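Local coordinates for putative methyltransferase protein (Bacteroides fragilis, PDB 5BP9) that probably transfers methyl groups from S-adenosylmethionine, as its family does, and binds the by-product S-adenosyl-L-homocysteine, at residues Leu92-Ala97 / Met166-Ser171; Leu98-Gly103 / Asp272-Leu277; Cys114-Leu119 / Val126-Ile131. All blocks are in the same frame, centred on the assembly; numbering follows the deposited sequence.

Interaction 1 (Leu92-Ala97 / Met166-Ser171); sequences LLERTA and MLMNGS. With SAH (S-adenosyl-L-homocysteine), chain D.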
loop_
_atom_site.group_PDB
_atom_site.type_symbol
_atom_site.label_atom_id
_atom_site.label_comp_id
_atom_site.label_asym_id
_atom_site.label_seq_id
_atom_site.Cartn_x
_atom_site.Cartn_y
_atom_site.Cartn_z
ATOM N N LEU A 92 -5.774 6.301 12.657
ATOM C CA LEU A 92 -4.974 5.830 13.786
ATOM C C LEU A 92 -3.789 4.954 13.400
ATOM O O LEU A 92 -2.663 5.193 13.831
ATOM C CB LEU A 92 -5.871 5.059 14.746
ATOM C CG LEU A 92 -5.194 4.434 15.962
ATOM C CD1 LEU A 92 -4.626 5.530 16.859
ATOM C CD2 LEU A 92 -6.185 3.562 16.718
ATOM N N LEU A 93 -4.035 3.939 12.584
ATOM C CA LEU A 93 -2.963 2.984 12.299
ATOM C C LEU A 93 -1.853 3.619 11.486
ATOM O O LEU A 93 -0.667 3.293 11.688
ATOM C CB LEU A 93 -3.497 1.732 11.623
ATOM C CG LEU A 93 -4.567 0.956 12.417
ATOM C CD1 LEU A 93 -5.030 -0.245 11.600
ATOM C CD2 LEU A 93 -4.063 0.508 13.772
ATOM N N GLU A 94 -2.223 4.532 10.607
ATOM C CA GLU A 94 -1.251 5.239 9.783
ATOM C C GLU A 94 -0.449 6.238 10.609
ATOM O O GLU A 94 0.780 6.299 10.482
ATOM C CB GLU A 94 -1.925 5.913 8.586
ATOM C CG GLU A 94 -2.569 4.901 7.639
ATOM C CD GLU A 94 -3.323 5.551 6.507
ATOM O OE1 GLU A 94 -3.064 6.729 6.208
ATOM O OE2 GLU A 94 -4.195 4.871 5.917
ATOM N N ARG A 95 -1.132 6.991 11.473
ATOM C CA ARG A 95 -0.451 7.929 12.363
ATOM C C ARG A 95 0.558 7.197 13.238
ATOM O O ARG A 95 1.679 7.682 13.459
ATOM C CB ARG A 95 -1.459 8.694 13.248
ATOM C CG ARG A 95 -2.433 9.580 12.498
ATOM C CD ARG A 95 -3.197 10.503 13.449
ATOM N NE ARG A 95 -3.878 9.798 14.552
ATOM C CZ ARG A 95 -5.162 9.415 14.579
ATOM N NH1 ARG A 95 -5.982 9.614 13.546
ATOM N NH2 ARG A 95 -5.638 8.802 15.659
ATOM N N THR A 96 0.159 6.022 13.732
ATOM C CA THR A 96 0.981 5.220 14.617
ATOM C C THR A 96 2.248 4.791 13.882
ATOM O O THR A 96 3.358 4.900 14.392
ATOM C CB THR A 96 0.202 3.978 15.122
ATOM O OG1 THR A 96 -0.961 4.413 15.852
ATOM C CG2 THR A 96 1.084 3.097 16.013
ATOM N N ALA A 97 2.074 4.311 12.659
ATOM C CA ALA A 97 3.215 3.913 11.847
ATOM C C ALA A 97 4.189 5.047 11.519
ATOM O O ALA A 97 5.388 4.856 11.641
ATOM C CB ALA A 97 2.723 3.232 10.572
HETATM N N MSE A 166 4.210 0.149 4.415
HETATM C CA MSE A 166 3.170 -0.343 3.513
HETATM C C MSE A 166 1.855 -0.092 4.178
HETATM O O MSE A 166 1.367 -0.897 4.995
HETATM C CB MSE A 166 3.462 -1.786 3.263
HETATM C CG MSE A 166 4.767 -1.870 2.488
HETATM SE SE MSE A 166 5.261 -3.725 2.146
HETATM C CE MSE A 166 4.106 -3.938 0.550
ATOM N N LEU A 167 1.285 1.069 3.853
ATOM C CA LEU A 167 0.098 1.593 4.547
ATOM C C LEU A 167 -1.110 1.748 3.620
ATOM O O LEU A 167 -0.953 1.844 2.418
ATOM C CB LEU A 167 0.445 2.919 5.199
ATOM C CG LEU A 167 1.578 2.870 6.231
ATOM C CD1 LEU A 167 1.853 4.286 6.739
ATOM C CD2 LEU A 167 1.290 1.927 7.381
HETATM N N MSE A 168 -2.284 1.794 4.245
HETATM C CA MSE A 168 -3.580 1.843 3.574
HETATM C C MSE A 168 -3.831 0.496 2.924
HETATM O O MSE A 168 -3.868 0.350 1.682
HETATM C CB MSE A 168 -3.682 3.026 2.620
HETATM C CG MSE A 168 -5.134 3.470 2.496
HETATM SE SE MSE A 168 -6.227 1.982 1.798
HETATM C CE MSE A 168 -7.964 2.886 2.015
ATOM N N ASN A 169 -4.061 -0.491 3.778
ATOM C CA ASN A 169 -4.035 -1.881 3.376
ATOM C C ASN A 169 -2.751 -2.187 2.630
ATOM O O ASN A 169 -2.748 -2.517 1.431
ATOM C CB ASN A 169 -5.251 -2.313 2.550
ATOM C CG ASN A 169 -5.343 -3.810 2.474
ATOM O OD1 ASN A 169 -5.335 -4.464 3.512
ATOM N ND2 ASN A 169 -5.378 -4.378 1.261
ATOM N N GLY A 170 -1.648 -2.074 3.369
ATOM C CA GLY A 170 -0.327 -2.279 2.844
ATOM C C GLY A 170 -0.062 -3.637 2.268
ATOM O O GLY A 170 0.774 -3.777 1.396
ATOM N N SER A 171 -0.805 -4.646 2.721
ATOM C CA SER A 171 -0.696 -5.964 2.143
ATOM C C SER A 171 -1.154 -6.020 0.684
ATOM O O SER A 171 -0.801 -6.937 -0.039
ATOM C CB SER A 171 -1.511 -6.951 2.961
ATOM O OG SER A 171 -2.832 -6.514 3.101
HETATM N N SAH D . -0.278 4.782 0.199
HETATM C CA SAH D . -1.270 5.675 -0.516
HETATM C CB SAH D . -1.978 5.008 -1.704
HETATM C CG SAH D . -2.649 3.664 -1.420
HETATM S SD SAH D . -3.348 2.991 -2.900
HETATM C C SAH D . -2.315 6.177 0.442
HETATM O O SAH D . -2.346 5.788 1.605
HETATM O OXT SAH D . -3.174 6.993 0.114
HETATM C "C5'" SAH D . -2.095 1.843 -3.411
HETATM C "C4'" SAH D . -0.995 2.500 -4.236
HETATM O "O4'" SAH D . 0.008 1.501 -4.518
HETATM C "C3'" SAH D . -1.410 3.066 -5.592
HETATM O "O3'" SAH D . -0.954 4.432 -5.715
HETATM C "C2'" SAH D . -0.761 2.127 -6.604
HETATM O "O2'" SAH D . -0.469 2.694 -7.866
HETATM C "C1'" SAH D . 0.472 1.660 -5.867
HETATM N N9 SAH D . 1.070 0.382 -6.285
HETATM C C8 SAH D . 0.412 -0.741 -6.616
HETATM N N7 SAH D . 1.183 -1.751 -6.888
HETATM C C5 SAH D . 2.458 -1.259 -6.697
HETATM C C6 SAH D . 3.736 -1.822 -6.823
HETATM N N6 SAH D . 3.942 -3.102 -7.179
HETATM N N1 SAH D . 4.818 -1.037 -6.562
HETATM C C2 SAH D . 4.612 0.250 -6.211
HETATM N N3 SAH D . 3.436 0.884 -6.058
HETATM C C4 SAH D . 2.387 0.081 -6.326
#
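Glu94 is the first residue of helix 92-97 to touch the loop 166-171, and it does so with both the stem and the end of its side chain. CG lies anti to the carbonyl carbon (chi1 -63°), and the chain beyond it is extended, which carries the carboxylate past Leu167 to the selenomethionine Met168. The stem passes Leu167, with Glu94 CG 4.4 Å from Leu167 CB. In the Met168 conformer described, one of two modelled, Glu94 OE2 is 3.8 Å from Met168 CB, a van der Waals contact of a carboxylate oxygen with a methylene between obliquely crossing side chains. The charge is answered by other partners: OE1 forms a salt bridge with Arg85 and a hydrogen bond with His115, so a buried acid is held among basic groups. One turn on, Ala97 directs its methyl at the loop, and its CB packs 3.7 Å from Leu167 CD2, closing the apolar end of the contact. The loop runs on from strand 161-166, and Leu167 O comes 3.7 Å from N of S-adenosyl-L-homocysteine. A helix packed against the loop after the fourth strand in chain order of the central sheet, beside the amino-acid end of the cofactor, is in keeping with the Rossmann-like class I methyltransferase fold.

Interaction 2 (Leu98-Gly103 / Asp272-Leu277); sequences LAMATG and DYLARL
The guanidinium group of Arg276 meets the methyl end of the selenomethionine Met100 obliquely, with Arg276 NH2 3.4 Å from Met100 CE. The other flat group of the strand, the Tyr273 ring, has Ala275 CB at its edge and in its plane; these two residues belong to the opposite face of strand 272-277, which is covered by helix 248-257. On the helix 92-100 side, Met100 and Arg276 cross at about a right angle. Arg276 leaves the strand with CG anti to the backbone N (chi1 -179°) and bends only at chi3, while Met100 bends at its last torsion (chi3 73°), which turns CE over to the arginine. Behind the methyl, Met100 SE rests 4.4 Å from Leu274 CD2, a looser apolar touch. The backbones stay well apart, the nearest CA atoms being those of Met100 and Arg276 at 10.3 Å, and the gap is bridged by both long side chains, which meet between the backbones. Arg276 NH1 is engaged in a salt bridge with Glu263 of the adjoining strand 260-267. With the arginine charge probably balanced there, the methyl and selenium of Met100 contribute van der Waals contact to this partly buried contact between helix and sheet rather than any polar bond.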
loop_
_atom_site.group_PDB
_atom_site.type_symbol
_atom_site.label_atom_id
_atom_site.label_comp_id
_atom_site.label_asym_id
_atom_site.label_seq_id
_atom_site.Cartn_x
_atom_site.Cartn_y
_atom_site.Cartn_z
ATOM N N LEU A 98 3.690 6.213 11.104
ATOM C CA LEU A 98 4.560 7.338 10.798
ATOM C C LEU A 98 5.396 7.782 11.982
ATOM O O LEU A 98 6.581 8.045 11.829
ATOM C CB LEU A 98 3.780 8.539 10.229
ATOM C CG LEU A 98 2.995 8.318 8.937
ATOM C CD1 LEU A 98 2.544 9.660 8.390
ATOM C CD2 LEU A 98 3.763 7.530 7.880
ATOM N N ALA A 99 4.788 7.813 13.169
ATOM C CA ALA A 99 5.508 8.195 14.382
ATOM C C ALA A 99 6.639 7.230 14.747
ATOM O O ALA A 99 7.663 7.649 15.332
ATOM C CB ALA A 99 4.518 8.345 15.525
HETATM N N MSE A 100 6.466 5.956 14.385
HETATM C CA MSE A 100 7.437 4.895 14.659
HETATM C C MSE A 100 8.536 4.786 13.624
HETATM O O MSE A 100 9.549 4.156 13.879
HETATM C CB MSE A 100 6.739 3.521 14.660
HETATM C CG MSE A 100 5.938 3.326 15.908
HETATM SE SE MSE A 100 4.870 1.719 15.557
HETATM C CE MSE A 100 6.365 0.481 15.703
ATOM N N ALA A 101 8.332 5.392 12.452
ATOM C CA ALA A 101 9.237 5.265 11.343
ATOM C C ALA A 101 10.519 6.023 11.624
ATOM O O ALA A 101 10.481 7.211 11.959
ATOM C CB ALA A 101 8.592 5.784 10.075
ATOM N N THR A 102 11.649 5.336 11.448
ATOM C CA THR A 102 12.951 5.935 11.699
ATOM C C THR A 102 13.942 5.630 10.600
ATOM O O THR A 102 13.755 4.727 9.780
ATOM C CB THR A 102 13.560 5.493 13.061
ATOM O OG1 THR A 102 13.908 4.100 13.062
ATOM C CG2 THR A 102 12.597 5.767 14.188
ATOM N N GLY A 103 15.030 6.391 10.610
ATOM C CA GLY A 103 16.126 6.163 9.664
ATOM C C GLY A 103 15.712 6.471 8.231
ATOM O O GLY A 103 14.876 7.337 7.964
ATOM N N ASP A 272 -9.134 -4.190 11.664
ATOM C CA ASP A 272 -7.882 -3.718 11.108
ATOM C C ASP A 272 -6.769 -3.706 12.147
ATOM O O ASP A 272 -7.007 -3.650 13.355
ATOM C CB ASP A 272 -8.020 -2.341 10.431
ATOM C CG ASP A 272 -8.755 -1.306 11.271
ATOM O OD1 ASP A 272 -9.353 -1.633 12.315
ATOM O OD2 ASP A 272 -8.714 -0.147 10.853
ATOM N N TYR A 273 -5.534 -3.767 11.651
ATOM C CA TYR A 273 -4.382 -3.813 12.528
ATOM C C TYR A 273 -3.127 -3.306 11.842
ATOM O O TYR A 273 -3.054 -3.275 10.596
ATOM C CB TYR A 273 -4.147 -5.230 13.053
ATOM C CG TYR A 273 -3.699 -6.171 11.967
ATOM C CD1 TYR A 273 -4.625 -6.819 11.195
ATOM C CD2 TYR A 273 -2.347 -6.366 11.701
ATOM C CE1 TYR A 273 -4.263 -7.640 10.143
ATOM C CE2 TYR A 273 -1.944 -7.199 10.653
ATOM C CZ TYR A 273 -2.900 -7.839 9.887
ATOM O OH TYR A 273 -2.475 -8.622 8.863
ATOM N N LEU A 274 -2.161 -2.927 12.682
ATOM C CA LEU A 274 -0.814 -2.561 12.255
ATOM C C LEU A 274 0.124 -3.607 12.785
ATOM O O LEU A 274 0.093 -3.906 13.992
ATOM C CB LEU A 274 -0.429 -1.179 12.754
ATOM C CG LEU A 274 0.993 -0.684 12.406
ATOM C CD1 LEU A 274 1.146 -0.399 10.916
ATOM C CD2 LEU A 274 1.371 0.517 13.250
ATOM N N ALA A 275 0.943 -4.172 11.884
ATOM C CA ALA A 275 1.949 -5.152 12.247
ATOM C C ALA A 275 3.348 -4.662 11.906
ATOM O O ALA A 275 3.537 -3.820 11.019
ATOM C CB ALA A 275 1.699 -6.471 11.530
ATOM N N ARG A 276 4.318 -5.212 12.627
ATOM C CA ARG A 276 5.750 -4.988 12.371
ATOM C C ARG A 276 6.373 -6.310 11.984
ATOM O O ARG A 276 6.224 -7.303 12.707
ATOM C CB ARG A 276 6.455 -4.432 13.626
ATOM C CG ARG A 276 7.940 -4.166 13.412
ATOM C CD ARG A 276 8.520 -3.249 14.483
ATOM N NE ARG A 276 8.360 -3.813 15.818
ATOM C CZ ARG A 276 8.407 -3.117 16.954
ATOM N NH1 ARG A 276 8.247 -3.748 18.128
ATOM N NH2 ARG A 276 8.606 -1.804 16.929
ATOM N N LEU A 277 7.051 -6.322 10.842
ATOM C CA LEU A 277 7.736 -7.500 10.330
ATOM C C LEU A 277 9.253 -7.227 10.359
ATOM O O LEU A 277 9.720 -6.175 9.939
ATOM C CB LEU A 277 7.282 -7.829 8.896
ATOM C CG LEU A 277 5.759 -7.930 8.674
ATOM C CD1 LEU A 277 5.386 -7.921 7.186
ATOM C CD2 LEU A 277 5.183 -9.162 9.327
#

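Interaction 3 (Cys114-Leu119 / Val126-Ile131); sequences CHALAL and VSAIDI. With SAH (S-adenosyl-L-homocysteine), chain D.
Val126 fits against the inner face of helix 114-119, and the packing is closest there. Its CG2, anti to the backbone N, meets Leu119 CD1 at 3.9 Å, the two side chains crossing at about a right angle. Its other branch is directed at the helix backbone, where Val126 CG1 lies 3.7 Å from Ala116 O. Further along the strand, Ala116 CB and Ala128 CB face each other at 4.2 Å. Helix and strand run side by side here, 8.8 Å between axes and nearly antiparallel at 172°. These elements are the second half of the beta-alpha-beta unit formed by strand 104-108, helix 114-121 and strand 125-130, and Ala116 fits the last position of a probable GxGxxA motif of Rossmann type. The outer sides are looser: Leu117 points away from the strand and is partly exposed, as is Ser127, which turns from the helix and bonds through OG to Asp146. Towards the cofactor the strand extends beyond the start of the helix, and there Asp130, its CG anti to the backbone N, takes both ribose hydroxyls of S-adenosyl-L-homocysteine: O2' donates to Asp130 OD1 (2.7 Å) and O3' to Asp130 OD2 (2.6 Å). Gly111 N and Ser132 N also bond to this carboxylate and help to fix it. Ile131 packs against one face of the adenine, its CD1 3.6 Å from the cofactor N7.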
loop_
_atom_site.group_PDB
_atom_site.type_symbol
_atom_site.label_atom_id
_atom_site.label_comp_id
_atom_site.label_asym_id
_atom_site.label_seq_id
_atom_site.Cartn_x
_atom_site.Cartn_y
_atom_site.Cartn_z
ATOM N N CYS A 114 1.052 11.883 0.543
ATOM C CA CYS A 114 0.644 12.332 1.857
ATOM C C CYS A 114 1.572 11.854 2.976
ATOM O O CYS A 114 1.964 12.664 3.829
ATOM C CB CYS A 114 -0.828 11.935 2.136
ATOM S SG CYS A 114 -1.245 10.155 2.137
ATOM N N HIS A 115 1.911 10.558 2.985
ATOM C CA HIS A 115 2.763 10.028 4.025
ATOM C C HIS A 115 4.163 10.600 3.877
ATOM O O HIS A 115 4.756 11.033 4.873
ATOM C CB HIS A 115 2.778 8.505 4.047
ATOM C CG HIS A 115 1.441 7.908 4.344
ATOM N ND1 HIS A 115 0.892 6.886 3.597
ATOM C CD2 HIS A 115 0.535 8.207 5.297
ATOM C CE1 HIS A 115 -0.292 6.582 4.090
ATOM N NE2 HIS A 115 -0.531 7.375 5.118
ATOM N N ALA A 116 4.671 10.625 2.644
ATOM C CA ALA A 116 6.016 11.118 2.387
ATOM C C ALA A 116 6.160 12.567 2.826
ATOM O O ALA A 116 7.150 12.905 3.491
ATOM C CB ALA A 116 6.393 10.960 0.923
ATOM N N LEU A 117 5.188 13.412 2.480
ATOM C CA LEU A 117 5.193 14.813 2.946
ATOM C C LEU A 117 5.174 14.964 4.462
ATOM O O LEU A 117 5.873 15.806 5.007
ATOM C CB LEU A 117 4.025 15.590 2.338
ATOM C CG LEU A 117 4.119 15.808 0.824
ATOM C CD1 LEU A 117 2.819 16.381 0.262
ATOM C CD2 LEU A 117 5.288 16.707 0.440
ATOM N N ALA A 118 4.368 14.164 5.142
ATOM C CA ALA A 118 4.326 14.194 6.604
ATOM C C ALA A 118 5.664 13.820 7.195
ATOM O O ALA A 118 6.144 14.464 8.131
ATOM C CB ALA A 118 3.231 13.297 7.136
ATOM N N LEU A 119 6.293 12.788 6.640
ATOM C CA LEU A 119 7.593 12.371 7.129
ATOM C C LEU A 119 8.663 13.449 6.908
ATOM O O LEU A 119 9.468 13.708 7.804
ATOM C CB LEU A 119 8.023 11.074 6.486
ATOM C CG LEU A 119 7.167 9.854 6.821
ATOM C CD1 LEU A 119 7.396 8.761 5.786
ATOM C CD2 LEU A 119 7.463 9.363 8.230
ATOM N N VAL A 126 13.062 10.090 3.501
ATOM C CA VAL A 126 12.081 9.215 2.843
ATOM C C VAL A 126 12.269 9.176 1.327
ATOM O O VAL A 126 12.557 10.204 0.684
ATOM C CB VAL A 126 10.623 9.576 3.229
ATOM C CG1 VAL A 126 10.274 11.012 2.879
ATOM C CG2 VAL A 126 9.601 8.635 2.593
ATOM N N SER A 127 12.142 7.957 0.787
ATOM C CA SER A 127 12.059 7.694 -0.641
ATOM C C SER A 127 10.661 7.153 -0.885
ATOM O O SER A 127 10.207 6.278 -0.150
ATOM C CB SER A 127 13.118 6.658 -1.040
ATOM O OG SER A 127 14.435 7.210 -0.955
ATOM N N ALA A 128 9.968 7.674 -1.888
ATOM C CA ALA A 128 8.605 7.230 -2.193
ATOM C C ALA A 128 8.592 6.579 -3.583
ATOM O O ALA A 128 9.225 7.080 -4.517
ATOM C CB ALA A 128 7.661 8.428 -2.130
ATOM N N ILE A 129 7.852 5.474 -3.721
ATOM C CA ILE A 129 7.734 4.796 -5.015
ATOM C C ILE A 129 6.263 4.522 -5.328
ATOM O O ILE A 129 5.435 4.326 -4.416
ATOM C CB ILE A 129 8.558 3.496 -5.088
ATOM C CG1 ILE A 129 8.051 2.404 -4.131
ATOM C CG2 ILE A 129 10.051 3.778 -4.922
ATOM C CD1 ILE A 129 8.642 1.052 -4.444
ATOM N N ASP A 130 5.938 4.527 -6.613
ATOM C CA ASP A 130 4.612 4.142 -7.077
ATOM C C ASP A 130 4.717 3.760 -8.538
ATOM O O ASP A 130 5.562 4.277 -9.262
ATOM C CB ASP A 130 3.594 5.309 -6.892
ATOM C CG ASP A 130 2.175 4.822 -6.747
ATOM O OD1 ASP A 130 1.628 4.328 -7.768
ATOM O OD2 ASP A 130 1.616 4.923 -5.612
ATOM N N ILE A 131 3.828 2.873 -8.976
ATOM C CA ILE A 131 3.772 2.491 -10.398
ATOM C C ILE A 131 2.944 3.456 -11.257
ATOM O O ILE A 131 2.982 3.354 -12.477
ATOM C CB ILE A 131 3.248 1.056 -10.591
ATOM C CG1 ILE A 131 1.846 0.888 -9.987
ATOM C CG2 ILE A 131 4.255 0.052 -10.013
ATOM C CD1 ILE A 131 1.186 -0.454 -10.275
HETATM N N SAH D . -0.278 4.782 0.199
HETATM C CA SAH D . -1.270 5.675 -0.516
HETATM C CB SAH D . -1.978 5.008 -1.704
HETATM C CG SAH D . -2.649 3.664 -1.420
HETATM S SD SAH D . -3.348 2.991 -2.900
HETATM C C SAH D . -2.315 6.177 0.442
HETATM O O SAH D . -2.346 5.788 1.605
HETATM O OXT SAH D . -3.174 6.993 0.114
HETATM C "C5'" SAH D . -2.095 1.843 -3.411
HETATM C "C4'" SAH D . -0.995 2.500 -4.236
HETATM O "O4'" SAH D . 0.008 1.501 -4.518
HETATM C "C3'" SAH D . -1.410 3.066 -5.592
HETATM O "O3'" SAH D . -0.954 4.432 -5.715
HETATM C "C2'" SAH D . -0.761 2.127 -6.604
HETATM O "O2'" SAH D . -0.469 2.694 -7.866
HETATM C "C1'" SAH D . 0.472 1.660 -5.867
HETATM N N9 SAH D . 1.070 0.382 -6.285
HETATM C C8 SAH D . 0.412 -0.741 -6.616
HETATM N N7 SAH D . 1.183 -1.751 -6.888
HETATM C C5 SAH D . 2.458 -1.259 -6.697
HETATM C C6 SAH D . 3.736 -1.822 -6.823
HETATM N N6 SAH D . 3.942 -3.102 -7.179
HETATM N N1 SAH D . 4.818 -1.037 -6.562
HETATM C C2 SAH D . 4.612 0.250 -6.211
HETATM N N3 SAH D . 3.436 0.884 -6.058
HETATM C C4 SAH D . 2.387 0.081 -6.326
#

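How the interactions relate
Helix 92-100 ties the three contacts together. Interactions 1 and 2 both lie on it, their centres about 7 Å apart, and Leu274 CD2 of interaction 2 packs against Thr96 CG2 at 3.8 Å. Interaction 3 is about 13 Å, centre to centre, from interaction 1, joined to it by the probable hydrogen bond of Glu94 OE1 to His115 NE2 (2.8 Å). His115 CE1 in turn lies 3.3 Å from atom O of S-adenosyl-L-homocysteine. Both interactions border the amino-acid end of the ligand, and interaction 3 also holds its ribose and adenine through Asp130 and Ile131, whereas Leu274 stays about 12 Å away. Leu98 CD1 packs on Ala118 CB at 3.9 Å, joining interactions 2 and 3.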